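Local coordinates for protein DyP-type peroxidase (Pleurotus ostreatus PC15, PDB 6FSK) that belongs to the dye-decolorizing peroxidases, using heme b to carry out peroxidase chemistry, probably including the oxidation of manganese(II), at residues A[183-188]-A[245-250]; A[20-25]-A[171-176]; A[330-335]-A[426-431]. The protein carries 1 engineered substitution. All blocks are in the same frame, centred on the assembly; numbering follows the deposited sequence.

In the fold
Two of the contacts touch the heme; the third lies in the N-terminal part of the sheet. Contact 1 (183-188 with 245-250) and contact 3 (330-335 with 426-431) are those two, their centres about 16 Å apart: the first at the edge carrying a methyl and a vinyl group, the second beneath the proximal face, beside the axial ligand His-329. Contact 2 (20-25 with 171-176) pairs the outermost strand of the N-terminal half with its neighbour, with the nearest atoms of Gly-174 and the heme about 13 Å apart. It reaches the same sheet as contact 1, whose Gln-247 ends strand 238-247. Contacts 2 and 3 lie on opposite sides of the chain's centre, their centres about 26 Å apart.

Contact 1. Residues A[183-188]-A[245-250]; sequences AHEHFG and LFQMVP. With HEM (protoporphyrin IX containing Fe), chain C.
Glu-185 and Gln-247 are brought together by unlike torsions: CG of Glu-185 sits between its backbone N and carbonyl carbon (chi1 58°) and the chain bends again at chi2, whereas Gln-247 runs extended beyond CG (chi2 173°). The two side chains meet at about a right angle, yet carboxylate and amide end nearly coplanar. Gln-247 NE2 donates to Glu-185 OE2 over 2.8 Å, keeping close to its own amide plane. The same oxygen accepts the backbone N of Phe-187 at 2.7 Å, from above the carboxylate plane, so two N-H groups grip a buried acid atom. On the other branch of the amide, Gln-247 OE1 accepts a hydrogen bond from a water, 2.7 Å away, and that water accepts from His-186 N. Glutamine suits this place because it offers a donor and an acceptor side by side. The amide nitrogen also lies over one face of the Phe-187 ring, 3.3 Å from CD2, offset toward the rim. Val-249 adds apolar cover, its CG2 3.9 Å from Phe-187 CD1. Glu-185 OE2 stands 3.3 Å from the heme methyl CMB, while Gln-247 OE1 faces vinyl carbon CBB at 3.6 Å. The type I turn from Glu-185 to Gly-188, whose backbone angles call for glycine, packs against the end of strand 238-247 at the heme edge, and its last residue, Gly-188, opens the GXXDG signature of DyP peroxidases.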
loop_
_atom_site.group_PDB
_atom_site.type_symbol
_atom_site.label_atom_id
_atom_site.label_comp_id
_atom_site.label_asym_id
_atom_site.label_seq_id
_atom_site.Cartn_x
_atom_site.Cartn_y
_atom_site.Cartn_z
ATOM N N ALA A 183 11.410 -3.172 -9.929
ATOM C CA ALA A 183 10.756 -3.132 -8.615
ATOM C C ALA A 183 10.971 -1.761 -7.898
ATOM O O ALA A 183 10.495 -1.636 -6.742
ATOM C CB ALA A 183 11.261 -4.241 -7.709
ATOM N N HIS A 184 11.453 -0.772 -8.601
ATOM C CA HIS A 184 11.536 0.556 -8.061
ATOM C C HIS A 184 10.307 1.353 -8.425
ATOM O O HIS A 184 9.883 1.379 -9.561
ATOM C CB HIS A 184 12.762 1.276 -8.614
ATOM C CG HIS A 184 14.077 0.702 -8.133
ATOM N ND1 HIS A 184 15.073 1.472 -7.573
ATOM C CD2 HIS A 184 14.571 -0.542 -8.233
ATOM C CE1 HIS A 184 16.119 0.700 -7.306
ATOM N NE2 HIS A 184 15.829 -0.538 -7.655
ATOM N N GLU A 185 9.734 2.006 -7.408
ATOM C CA GLU A 185 8.600 2.934 -7.675
ATOM C C GLU A 185 9.081 4.112 -8.496
ATOM O O GLU A 185 10.294 4.266 -8.639
ATOM C CB GLU A 185 7.840 3.259 -6.411
ATOM C CG GLU A 185 8.704 3.877 -5.341
ATOM C CD GLU A 185 9.132 5.210 -5.703
ATOM O OE1 GLU A 185 10.307 5.577 -5.456
ATOM O OE2 GLU A 185 8.298 6.049 -6.224
ATOM N N HIS A 186 8.164 4.892 -9.066
ATOM C CA HIS A 186 8.582 5.910 -10.070
ATOM C C HIS A 186 9.493 7.020 -9.556
ATOM O O HIS A 186 10.201 7.649 -10.392
ATOM C CB HIS A 186 7.360 6.475 -10.749
ATOM C CG HIS A 186 6.897 5.671 -11.919
ATOM N ND1 HIS A 186 7.612 5.635 -13.092
ATOM C CD2 HIS A 186 5.878 4.790 -12.091
ATOM C CE1 HIS A 186 7.028 4.818 -13.963
ATOM N NE2 HIS A 186 5.984 4.280 -13.369
ATOM N N PHE A 187 9.526 7.315 -8.257
ATOM C CA PHE A 187 10.528 8.244 -7.750
ATOM C C PHE A 187 11.924 7.671 -7.780
ATOM O O PHE A 187 12.889 8.441 -7.656
ATOM C CB PHE A 187 10.259 8.820 -6.355
ATOM C CG PHE A 187 8.986 9.612 -6.205
ATOM C CD1 PHE A 187 8.583 10.610 -7.071
ATOM C CD2 PHE A 187 8.158 9.355 -5.128
ATOM C CE1 PHE A 187 7.396 11.312 -6.854
ATOM C CE2 PHE A 187 6.961 10.013 -4.927
ATOM C CZ PHE A 187 6.530 10.973 -5.845
ATOM N N GLY A 188 12.093 6.356 -7.933
ATOM C CA GLY A 188 13.366 5.712 -8.059
ATOM C C GLY A 188 13.765 4.812 -6.962
ATOM O O GLY A 188 14.822 4.139 -7.105
ATOM N N LEU A 245 -2.587 6.408 -7.032
ATOM C CA LEU A 245 -1.670 7.480 -6.570
ATOM C C LEU A 245 -0.778 7.980 -7.664
ATOM O O LEU A 245 0.144 7.302 -8.073
ATOM C CB LEU A 245 -0.848 7.041 -5.372
ATOM C CG LEU A 245 -1.690 6.679 -4.158
ATOM C CD1 LEU A 245 -0.735 6.214 -3.007
ATOM C CD2 LEU A 245 -2.563 7.777 -3.592
ATOM N N PHE A 246 -1.070 9.151 -8.208
ATOM C CA PHE A 246 -0.208 9.681 -9.295
ATOM C C PHE A 246 1.029 10.282 -8.638
ATOM O O PHE A 246 0.922 10.873 -7.549
ATOM C CB PHE A 246 -0.983 10.753 -10.097
ATOM C CG PHE A 246 -1.939 10.176 -11.066
ATOM C CD1 PHE A 246 -3.074 9.536 -10.660
ATOM C CD2 PHE A 246 -1.705 10.227 -12.426
ATOM C CE1 PHE A 246 -3.930 8.890 -11.557
ATOM C CE2 PHE A 246 -2.604 9.660 -13.328
ATOM C CZ PHE A 246 -3.712 8.999 -12.888
ATOM N N GLN A 247 2.160 10.131 -9.286
ATOM C CA GLN A 247 3.407 10.694 -8.791
ATOM C C GLN A 247 3.922 11.774 -9.742
ATOM O O GLN A 247 3.921 11.605 -10.949
ATOM C CB GLN A 247 4.423 9.596 -8.649
ATOM C CG GLN A 247 4.012 8.627 -7.514
ATOM C CD GLN A 247 4.924 7.438 -7.470
ATOM O OE1 GLN A 247 4.477 6.345 -7.671
ATOM N NE2 GLN A 247 6.131 7.588 -7.064
ATOM N N MET A 248 4.446 12.826 -9.157
ATOM C CA MET A 248 5.001 13.964 -9.846
ATOM C C MET A 248 6.535 13.889 -9.807
ATOM O O MET A 248 7.171 14.464 -8.931
ATOM C CB MET A 248 4.421 15.240 -9.178
ATOM C CG MET A 248 2.898 15.229 -9.019
ATOM S SD MET A 248 1.996 14.997 -10.547
ATOM C CE MET A 248 2.229 16.603 -11.203
ATOM N N VAL A 249 7.099 13.110 -10.731
ATOM C CA VAL A 249 8.486 12.710 -10.702
ATOM C C VAL A 249 9.458 13.831 -10.969
ATOM O O VAL A 249 10.374 14.037 -10.185
ATOM C CB VAL A 249 8.749 11.403 -11.467
ATOM C CG1 VAL A 249 10.176 10.956 -11.333
ATOM C CG2 VAL A 249 7.819 10.355 -10.912
ATOM N N PRO A 250 9.314 14.492 -12.103
ATOM C CA PRO A 250 10.198 15.649 -12.366
ATOM C C PRO A 250 10.154 16.700 -11.254
ATOM O O PRO A 250 11.184 17.297 -10.883
ATOM C CB PRO A 250 9.678 16.244 -13.705
ATOM C CG PRO A 250 8.976 15.051 -14.356
ATOM C CD PRO A 250 8.376 14.236 -13.191
HETATM C CHA HEM C . 7.508 1.536 2.524
HETATM C CHB HEM C . 7.206 4.318 -1.401
HETATM C CHC HEM C . 2.542 5.038 -0.452
HETATM C CHD HEM C . 2.900 2.503 3.662
HETATM C C1A HEM C . 7.872 2.215 1.360
HETATM C C2A HEM C . 9.164 2.210 0.749
HETATM C C3A HEM C . 9.075 2.943 -0.370
HETATM C C4A HEM C . 7.744 3.468 -0.406
HETATM C CMA HEM C . 10.183 3.278 -1.308
HETATM C CAA HEM C . 10.394 1.517 1.314
HETATM C CBA HEM C . 10.688 0.100 0.840
HETATM C CGA HEM C . 9.700 -0.910 1.361
HETATM O O1A HEM C . 9.758 -1.291 2.532
HETATM O O2A HEM C . 8.847 -1.363 0.556
HETATM C C1B HEM C . 5.896 4.792 -1.517
HETATM C C2B HEM C . 5.379 5.556 -2.559
HETATM C C3B HEM C . 4.051 5.757 -2.351
HETATM C C4B HEM C . 3.774 5.082 -1.075
HETATM C CMB HEM C . 6.165 6.117 -3.717
HETATM C CAB HEM C . 3.000 6.494 -3.088
HETATM C CBB HEM C . 3.088 6.780 -4.369
HETATM C C1C HEM C . 2.194 4.522 0.759
HETATM C C2C HEM C . 0.973 4.595 1.443
HETATM C C3C HEM C . 1.052 3.912 2.621
HETATM C C4C HEM C . 2.370 3.324 2.646
HETATM C CMC HEM C . -0.240 5.307 0.908
HETATM C CAC HEM C . 0.107 3.735 3.758
HETATM C CBC HEM C . -0.854 4.626 4.077
HETATM C C1D HEM C . 4.197 1.982 3.629
HETATM C C2D HEM C . 4.626 0.975 4.648
HETATM C C3D HEM C . 5.929 0.677 4.279
HETATM C C4D HEM C . 6.236 1.536 3.147
HETATM C CMD HEM C . 3.845 0.385 5.753
HETATM C CAD HEM C . 6.913 -0.247 4.989
HETATM C CBD HEM C . 7.639 0.419 6.115
HETATM C CGD HEM C . 8.502 -0.558 6.875
HETATM O O1D HEM C . 9.685 -0.166 7.030
HETATM O O2D HEM C . 8.073 -1.652 7.181
HETATM N NA HEM C . 7.000 3.088 0.705
HETATM N NB HEM C . 4.941 4.578 -0.580
HETATM N NC HEM C . 3.099 3.828 1.597
HETATM N ND HEM C . 5.205 2.326 2.826
HETATM FE FE HEM C . 5.097 3.510 1.185
HETATM O O HOH W 1 5.446 3.967 -8.596
#

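Contact 2. Residues A[20-25]-A[171-176]; sequences TETYFF and HVRGDV
Strands 20-25 and 171-175 run antiparallel, 4.7 Å apart at closest approach with 166° between their directions, and pair the outermost strand with the first one in the 4-1-3-2 half of the eight-stranded antiparallel sheet, the strand order of a ferredoxin-like fold. Glu-21 with Gly-174 and Tyr-23 with Val-172 are the hydrogen-bonded pairs; Gly-174 N reaches Glu-21 O at 2.8 Å, almost straight. Between them, Thr-22 faces Arg-173 as a non-hydrogen-bonded pair. Thr-20 and Asp-175 run alongside each other in the same sense. With OG1 of Thr-20 opposite its own backbone N (chi1 -172°), the hydroxyl lies within reach of both Gly-174 O, 2.8 Å away, and Asp-175 OD1, 2.9 Å away, two acceptors for a single proton. Asp-175 OD1 is also hydrogen-bonded to His-143 NE2. Asp-175 OD2 forms a salt bridge with Arg-173, gripped side-on by NE and NH2; the Arg-173 NE bond is 2.9 Å long and uses the syn lone pair of OD2. With an alanine at Asp-175, the Arg-173 guanidinium would probably lose its counter-charge and turn more freely, and the His-143 imidazole would lose a partner. The face bearing Tyr-23, Val-172 and Glu-21 is turned inward, where Tyr-23 and Val-172 touch Leu-381 of strand 379-386. The branched Val-172 touches both aromatic residues: its CG2 lies 3.8 Å from Tyr-23 CB and, near the plane of the Phe-25 ring, 3.9 Å from CE2.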
loop_
_atom_site.group_PDB
_atom_site.type_symbol
_atom_site.label_atom_id
_atom_site.label_comp_id
_atom_site.label_asym_id
_atom_site.label_seq_id
_atom_site.Cartn_x
_atom_site.Cartn_y
_atom_site.Cartn_z
ATOM N N THR A 20 2.428 -7.331 -14.922
ATOM C CA THR A 20 1.321 -6.446 -15.292
ATOM C C THR A 20 0.067 -6.899 -14.572
ATOM O O THR A 20 -0.068 -8.066 -14.181
ATOM C CB THR A 20 1.134 -6.322 -16.800
ATOM O OG1 THR A 20 0.171 -5.326 -17.138
ATOM C CG2 THR A 20 0.743 -7.662 -17.420
ATOM N N GLU A 21 -0.813 -5.968 -14.338
ATOM C CA GLU A 21 -2.039 -6.233 -13.576
ATOM C C GLU A 21 -3.132 -5.298 -14.017
ATOM O O GLU A 21 -2.909 -4.093 -14.089
ATOM C CB GLU A 21 -1.762 -6.123 -12.046
ATOM C CG GLU A 21 -2.887 -6.578 -11.154
ATOM C CD GLU A 21 -2.461 -6.630 -9.693
ATOM O OE1 GLU A 21 -1.606 -5.826 -9.329
ATOM O OE2 GLU A 21 -3.056 -7.481 -8.938
ATOM N N THR A 22 -4.344 -5.826 -14.218
ATOM C CA THR A 22 -5.508 -5.020 -14.462
ATOM C C THR A 22 -6.515 -5.136 -13.334
ATOM O O THR A 22 -6.888 -6.237 -12.923
ATOM C CB THR A 22 -6.132 -5.373 -15.797
ATOM O OG1 THR A 22 -5.196 -5.025 -16.832
ATOM C CG2 THR A 22 -7.422 -4.631 -16.009
ATOM N N TYR A 23 -6.999 -3.964 -12.887
ATOM C CA TYR A 23 -8.052 -3.848 -11.907
ATOM C C TYR A 23 -9.338 -3.413 -12.626
ATOM O O TYR A 23 -9.364 -2.306 -13.204
ATOM C CB TYR A 23 -7.730 -2.924 -10.759
ATOM C CG TYR A 23 -6.605 -3.346 -9.871
ATOM C CD1 TYR A 23 -5.300 -3.043 -10.182
ATOM C CD2 TYR A 23 -6.886 -4.047 -8.666
ATOM C CE1 TYR A 23 -4.239 -3.423 -9.351
ATOM C CE2 TYR A 23 -5.859 -4.469 -7.846
ATOM C CZ TYR A 23 -4.539 -4.143 -8.179
ATOM O OH TYR A 23 -3.527 -4.570 -7.278
ATOM N N PHE A 24 -10.329 -4.301 -12.634
ATOM C CA PHE A 24 -11.595 -4.082 -13.301
ATOM C C PHE A 24 -12.679 -3.768 -12.249
ATOM O O PHE A 24 -13.130 -4.638 -11.457
ATOM C CB PHE A 24 -11.957 -5.311 -14.129
ATOM C CG PHE A 24 -13.264 -5.244 -14.850
ATOM C CD1 PHE A 24 -13.273 -4.601 -16.104
ATOM C CD2 PHE A 24 -14.456 -5.755 -14.300
ATOM C CE1 PHE A 24 -14.493 -4.530 -16.827
ATOM C CE2 PHE A 24 -15.691 -5.668 -15.029
ATOM C CZ PHE A 24 -15.667 -5.054 -16.256
ATOM N N PHE A 25 -13.107 -2.506 -12.203
ATOM C CA PHE A 25 -14.064 -2.025 -11.210
ATOM C C PHE A 25 -15.490 -2.065 -11.781
ATOM O O PHE A 25 -15.717 -1.606 -12.892
ATOM C CB PHE A 25 -13.727 -0.609 -10.761
ATOM C CG PHE A 25 -12.352 -0.481 -10.170
ATOM C CD1 PHE A 25 -12.177 -0.788 -8.847
ATOM C CD2 PHE A 25 -11.271 -0.035 -10.884
ATOM C CE1 PHE A 25 -10.905 -0.660 -8.238
ATOM C CE2 PHE A 25 -9.998 0.055 -10.285
ATOM C CZ PHE A 25 -9.831 -0.280 -8.984
ATOM N N HIS A 171 -11.445 0.688 -15.585
ATOM C CA HIS A 171 -10.376 -0.282 -15.271
ATOM C C HIS A 171 -9.059 0.496 -15.271
ATOM O O HIS A 171 -8.931 1.537 -15.948
ATOM C CB HIS A 171 -10.317 -1.529 -16.190
ATOM C CG HIS A 171 -9.906 -1.266 -17.600
ATOM N ND1 HIS A 171 -10.797 -0.945 -18.604
ATOM C CD2 HIS A 171 -8.710 -1.381 -18.188
ATOM C CE1 HIS A 171 -10.134 -0.816 -19.738
ATOM N NE2 HIS A 171 -8.888 -1.149 -19.527
ATOM N N VAL A 172 -8.108 0.029 -14.490
ATOM C CA VAL A 172 -6.763 0.564 -14.477
ATOM C C VAL A 172 -5.723 -0.531 -14.685
ATOM O O VAL A 172 -5.964 -1.691 -14.338
ATOM C CB VAL A 172 -6.478 1.355 -13.184
ATOM C CG1 VAL A 172 -7.421 2.501 -12.953
ATOM C CG2 VAL A 172 -6.475 0.441 -11.992
ATOM N N ARG A 173 -4.595 -0.182 -15.273
ATOM C CA ARG A 173 -3.549 -1.145 -15.526
ATOM C C ARG A 173 -2.256 -0.704 -14.861
ATOM O O ARG A 173 -1.858 0.462 -14.986
ATOM C CB ARG A 173 -3.318 -1.381 -17.000
ATOM C CG ARG A 173 -2.469 -2.628 -17.298
ATOM C CD ARG A 173 -2.214 -2.723 -18.804
ATOM N NE ARG A 173 -1.198 -1.774 -19.190
ATOM C CZ ARG A 173 -0.937 -1.359 -20.430
ATOM N NH1 ARG A 173 -1.595 -1.870 -21.512
ATOM N NH2 ARG A 173 0.060 -0.555 -20.628
ATOM N N GLY A 174 -1.569 -1.633 -14.273
ATOM C CA GLY A 174 -0.226 -1.431 -13.738
ATOM C C GLY A 174 0.770 -2.245 -14.581
ATOM O O GLY A 174 0.458 -3.340 -15.131
ATOM N N ASP A 175 1.991 -1.754 -14.627
ATOM C CA ASP A 175 3.080 -2.374 -15.302
ATOM C C ASP A 175 4.364 -2.112 -14.550
ATOM O O ASP A 175 4.638 -0.944 -14.198
ATOM C CB ASP A 175 3.219 -1.741 -16.671
ATOM C CG ASP A 175 2.005 -2.020 -17.540
ATOM O OD1 ASP A 175 1.935 -3.192 -18.066
ATOM O OD2 ASP A 175 1.175 -1.109 -17.716
ATOM N N VAL A 176 5.127 -3.154 -14.283
ATOM C CA VAL A 176 6.417 -2.916 -13.639
ATOM C C VAL A 176 7.308 -2.076 -14.569
ATOM O O VAL A 176 7.110 -2.011 -15.800
ATOM C CB VAL A 176 7.092 -4.240 -13.193
ATOM C CG1 VAL A 176 6.186 -4.998 -12.196
ATOM C CG2 VAL A 176 7.551 -5.039 -14.383
#

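Contact 3. Residues A[330-335]-A[426-431]; sequences IRKTYP and GFDAII. With HEM (protoporphyrin IX containing Fe), chain C.
The short helix 329-333 passes the irregular segment 426-431 most closely where Lys-332 faces Asp-428, their CA atoms 6.5 Å apart. These two side chains pass with their ends heading opposite ways, so the charged groups do not meet: Lys-332 NZ and Asp-428 OD2 stand 7.0 Å apart, and the touching is done by Lys-332 CB, 3.7 Å from OD2. Bent at chi2 (-83°) and extended from there, the chain reaches far enough for Lys-332 NZ to donate to Gly-426 O at 2.9 Å, almost in line with the carbonyl bond. The carbonyls of Trp-400 and Phe-406 also accept from NZ, and a long chain ending in several N-H bonds suits a buried spot ringed by backbone oxygens. Gly-426 itself has backbone angles at which a side chain would press on the preceding carbonyl. Asp-428 divides its oxygens between two tasks. Asp-428 OD1 closes an Asx turn with Ile-430 N (2.8 Å) and also accepts from Ile-431 N (2.9 Å), the latter from above the carboxylate plane; these two bonds limit the rotation of the group. OD2 is thereby held toward His-329 ND1, with which it is hydrogen-bonded. Apolar atoms fill in around this pair: Thr-333 CG2 rests 4.1 Å from Ile-431 CD1, and Ile-431 CG2 reaches the heme meso carbon CHC at 3.4 Å. Thr-333 OG1, hydrogen-bonded to the carbonyl of His-329, lies over pyrrole carbon C2D. The chemistry is that of a proximal histidine-aspartate pair: as in other heme peroxidases, a fixed carboxylate behind the axial imidazole probably strengthens its electron donation to the iron. Asp-428 is the second-shell group here, and its Asx turn helps fix the carboxylate in place.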
loop_
_atom_site.group_PDB
_atom_site.type_symbol
_atom_site.label_atom_id
_atom_site.label_comp_id
_atom_site.label_asym_id
_atom_site.label_seq_id
_atom_site.Cartn_x
_atom_site.Cartn_y
_atom_site.Cartn_z
ATOM N N ILE A 330 9.308 5.690 5.798
ATOM C CA ILE A 330 9.173 4.326 6.356
ATOM C C ILE A 330 8.963 4.396 7.860
ATOM O O ILE A 330 8.408 3.476 8.456
ATOM C CB ILE A 330 10.370 3.356 6.042
ATOM C CG1 ILE A 330 11.669 3.764 6.772
ATOM C CG2 ILE A 330 10.511 3.232 4.536
ATOM C CD1 ILE A 330 12.810 2.760 6.565
ATOM N N ARG A 331 9.499 5.446 8.500
ATOM C CA ARG A 331 9.372 5.588 9.938
ATOM C C ARG A 331 7.997 6.067 10.369
ATOM O O ARG A 331 7.492 5.692 11.449
ATOM C CB ARG A 331 10.506 6.525 10.459
ATOM C CG ARG A 331 10.707 6.609 11.970
ATOM C CD ARG A 331 12.115 7.202 12.175
ATOM N NE ARG A 331 12.359 7.228 13.627
ATOM C CZ ARG A 331 13.566 7.423 14.136
ATOM N NH1 ARG A 331 14.546 7.787 13.327
ATOM N NH2 ARG A 331 13.726 7.315 15.411
ATOM N N LYS A 332 7.394 6.931 9.550
ATOM C CA LYS A 332 6.020 7.366 9.677
ATOM C C LYS A 332 5.055 6.206 9.466
ATOM O O LYS A 332 4.030 6.172 10.143
ATOM C CB LYS A 332 5.695 8.464 8.684
ATOM C CG LYS A 332 6.257 9.801 9.053
ATOM C CD LYS A 332 5.377 10.574 10.061
ATOM C CE LYS A 332 5.722 12.023 10.187
ATOM N NZ LYS A 332 4.721 12.684 11.022
ATOM N N THR A 333 5.387 5.193 8.716
ATOM C CA THR A 333 4.438 4.158 8.361
ATOM C C THR A 333 4.678 2.833 9.106
ATOM O O THR A 333 3.723 2.141 9.352
ATOM C CB THR A 333 4.401 3.906 6.840
ATOM O OG1 THR A 333 5.688 3.469 6.402
ATOM C CG2 THR A 333 3.890 5.151 6.040
ATOM N N TYR A 334 5.892 2.603 9.536
ATOM C CA TYR A 334 6.176 1.517 10.489
ATOM C C TYR A 334 7.186 2.067 11.510
ATOM O O TYR A 334 8.406 2.029 11.298
ATOM C CB TYR A 334 6.710 0.274 9.823
ATOM C CG TYR A 334 7.070 -0.859 10.780
ATOM C CD1 TYR A 334 6.420 -1.035 11.946
ATOM C CD2 TYR A 334 8.055 -1.762 10.416
ATOM C CE1 TYR A 334 6.805 -2.083 12.808
ATOM C CE2 TYR A 334 8.416 -2.784 11.232
ATOM C CZ TYR A 334 7.768 -2.949 12.407
ATOM O OH TYR A 334 8.238 -3.995 13.247
ATOM N N PRO A 335 6.683 2.522 12.645
ATOM C CA PRO A 335 7.569 3.217 13.641
ATOM C C PRO A 335 8.616 2.373 14.330
ATOM O O PRO A 335 9.521 2.927 14.974
ATOM C CB PRO A 335 6.558 3.787 14.651
ATOM C CG PRO A 335 5.340 4.052 13.814
ATOM C CD PRO A 335 5.269 2.876 12.889
ATOM N N GLY A 426 7.130 17.097 11.416
ATOM C CA GLY A 426 6.477 17.463 10.190
ATOM C C GLY A 426 5.829 16.313 9.471
ATOM O O GLY A 426 5.552 15.251 10.061
ATOM N N PHE A 427 5.430 16.604 8.266
ATOM C CA PHE A 427 4.714 15.656 7.436
ATOM C C PHE A 427 5.634 14.591 6.824
ATOM O O PHE A 427 6.797 14.849 6.481
ATOM C CB PHE A 427 3.948 16.377 6.257
ATOM C CG PHE A 427 2.749 17.134 6.729
ATOM C CD1 PHE A 427 2.910 18.346 7.351
ATOM C CD2 PHE A 427 1.501 16.619 6.627
ATOM C CE1 PHE A 427 1.812 19.068 7.826
ATOM C CE2 PHE A 427 0.395 17.317 7.112
ATOM C CZ PHE A 427 0.572 18.547 7.715
ATOM N N ASP A 428 5.046 13.414 6.601
ATOM C CA ASP A 428 5.607 12.450 5.683
ATOM C C ASP A 428 5.601 13.151 4.315
ATOM O O ASP A 428 4.544 13.636 3.859
ATOM C CB ASP A 428 4.704 11.247 5.661
ATOM C CG ASP A 428 5.134 10.191 4.711
ATOM O OD1 ASP A 428 5.478 10.480 3.515
ATOM O OD2 ASP A 428 5.093 8.965 5.107
ATOM N N ALA A 429 6.772 13.344 3.708
ATOM C CA ALA A 429 6.838 14.138 2.485
ATOM C C ALA A 429 6.500 13.359 1.262
ATOM O O ALA A 429 6.375 13.907 0.169
ATOM C CB ALA A 429 8.231 14.764 2.359
ATOM N N ILE A 430 6.301 12.082 1.401
ATOM C CA ILE A 430 5.859 11.276 0.254
ATOM C C ILE A 430 4.329 11.235 0.190
ATOM O O ILE A 430 3.724 11.549 -0.805
ATOM C CB ILE A 430 6.454 9.845 0.300
ATOM C CG1 ILE A 430 7.952 9.895 0.373
ATOM C CG2 ILE A 430 5.950 9.003 -0.853
ATOM C CD1 ILE A 430 8.642 10.473 -0.830
ATOM N N ILE A 431 3.699 10.865 1.286
ATOM C CA ILE A 431 2.251 10.671 1.339
ATOM C C ILE A 431 1.475 11.569 2.295
ATOM O O ILE A 431 0.257 11.552 2.296
ATOM C CB ILE A 431 1.842 9.179 1.653
ATOM C CG1 ILE A 431 2.328 8.756 3.055
ATOM C CG2 ILE A 431 2.390 8.210 0.661
ATOM C CD1 ILE A 431 1.631 7.595 3.674
HETATM C CHA HEM C . 7.508 1.536 2.524
HETATM C CHB HEM C . 7.206 4.318 -1.401
HETATM C CHC HEM C . 2.542 5.038 -0.452
HETATM C CHD HEM C . 2.900 2.503 3.662
HETATM C C1A HEM C . 7.872 2.215 1.360
HETATM C C2A HEM C . 9.164 2.210 0.749
HETATM C C3A HEM C . 9.075 2.943 -0.370
HETATM C C4A HEM C . 7.744 3.468 -0.406
HETATM C CMA HEM C . 10.183 3.278 -1.308
HETATM C CAA HEM C . 10.394 1.517 1.314
HETATM C CBA HEM C . 10.688 0.100 0.840
HETATM C CGA HEM C . 9.700 -0.910 1.361
HETATM O O1A HEM C . 9.758 -1.291 2.532
HETATM O O2A HEM C . 8.847 -1.363 0.556
HETATM C C1B HEM C . 5.896 4.792 -1.517
HETATM C C2B HEM C . 5.379 5.556 -2.559
HETATM C C3B HEM C . 4.051 5.757 -2.351
HETATM C C4B HEM C . 3.774 5.082 -1.075
HETATM C CMB HEM C . 6.165 6.117 -3.717
HETATM C CAB HEM C . 3.000 6.494 -3.088
HETATM C CBB HEM C . 3.088 6.780 -4.369
HETATM C C1C HEM C . 2.194 4.522 0.759
HETATM C C2C HEM C . 0.973 4.595 1.443
HETATM C C3C HEM C . 1.052 3.912 2.621
HETATM C C4C HEM C . 2.370 3.324 2.646
HETATM C CMC HEM C . -0.240 5.307 0.908
HETATM C CAC HEM C . 0.107 3.735 3.758
HETATM C CBC HEM C . -0.854 4.626 4.077
HETATM C C1D HEM C . 4.197 1.982 3.629
HETATM C C2D HEM C . 4.626 0.975 4.648
HETATM C C3D HEM C . 5.929 0.677 4.279
HETATM C C4D HEM C . 6.236 1.536 3.147
HETATM C CMD HEM C . 3.845 0.385 5.753
HETATM C CAD HEM C . 6.913 -0.247 4.989
HETATM C CBD HEM C . 7.639 0.419 6.115
HETATM C CGD HEM C . 8.502 -0.558 6.875
HETATM O O1D HEM C . 9.685 -0.166 7.030
HETATM O O2D HEM C . 8.073 -1.652 7.181
HETATM N NA HEM C . 7.000 3.088 0.705
HETATM N NB HEM C . 4.941 4.578 -0.580
HETATM N NC HEM C . 3.099 3.828 1.597
HETATM N ND HEM C . 5.205 2.326 2.826
HETATM FE FE HEM C . 5.097 3.510 1.185
#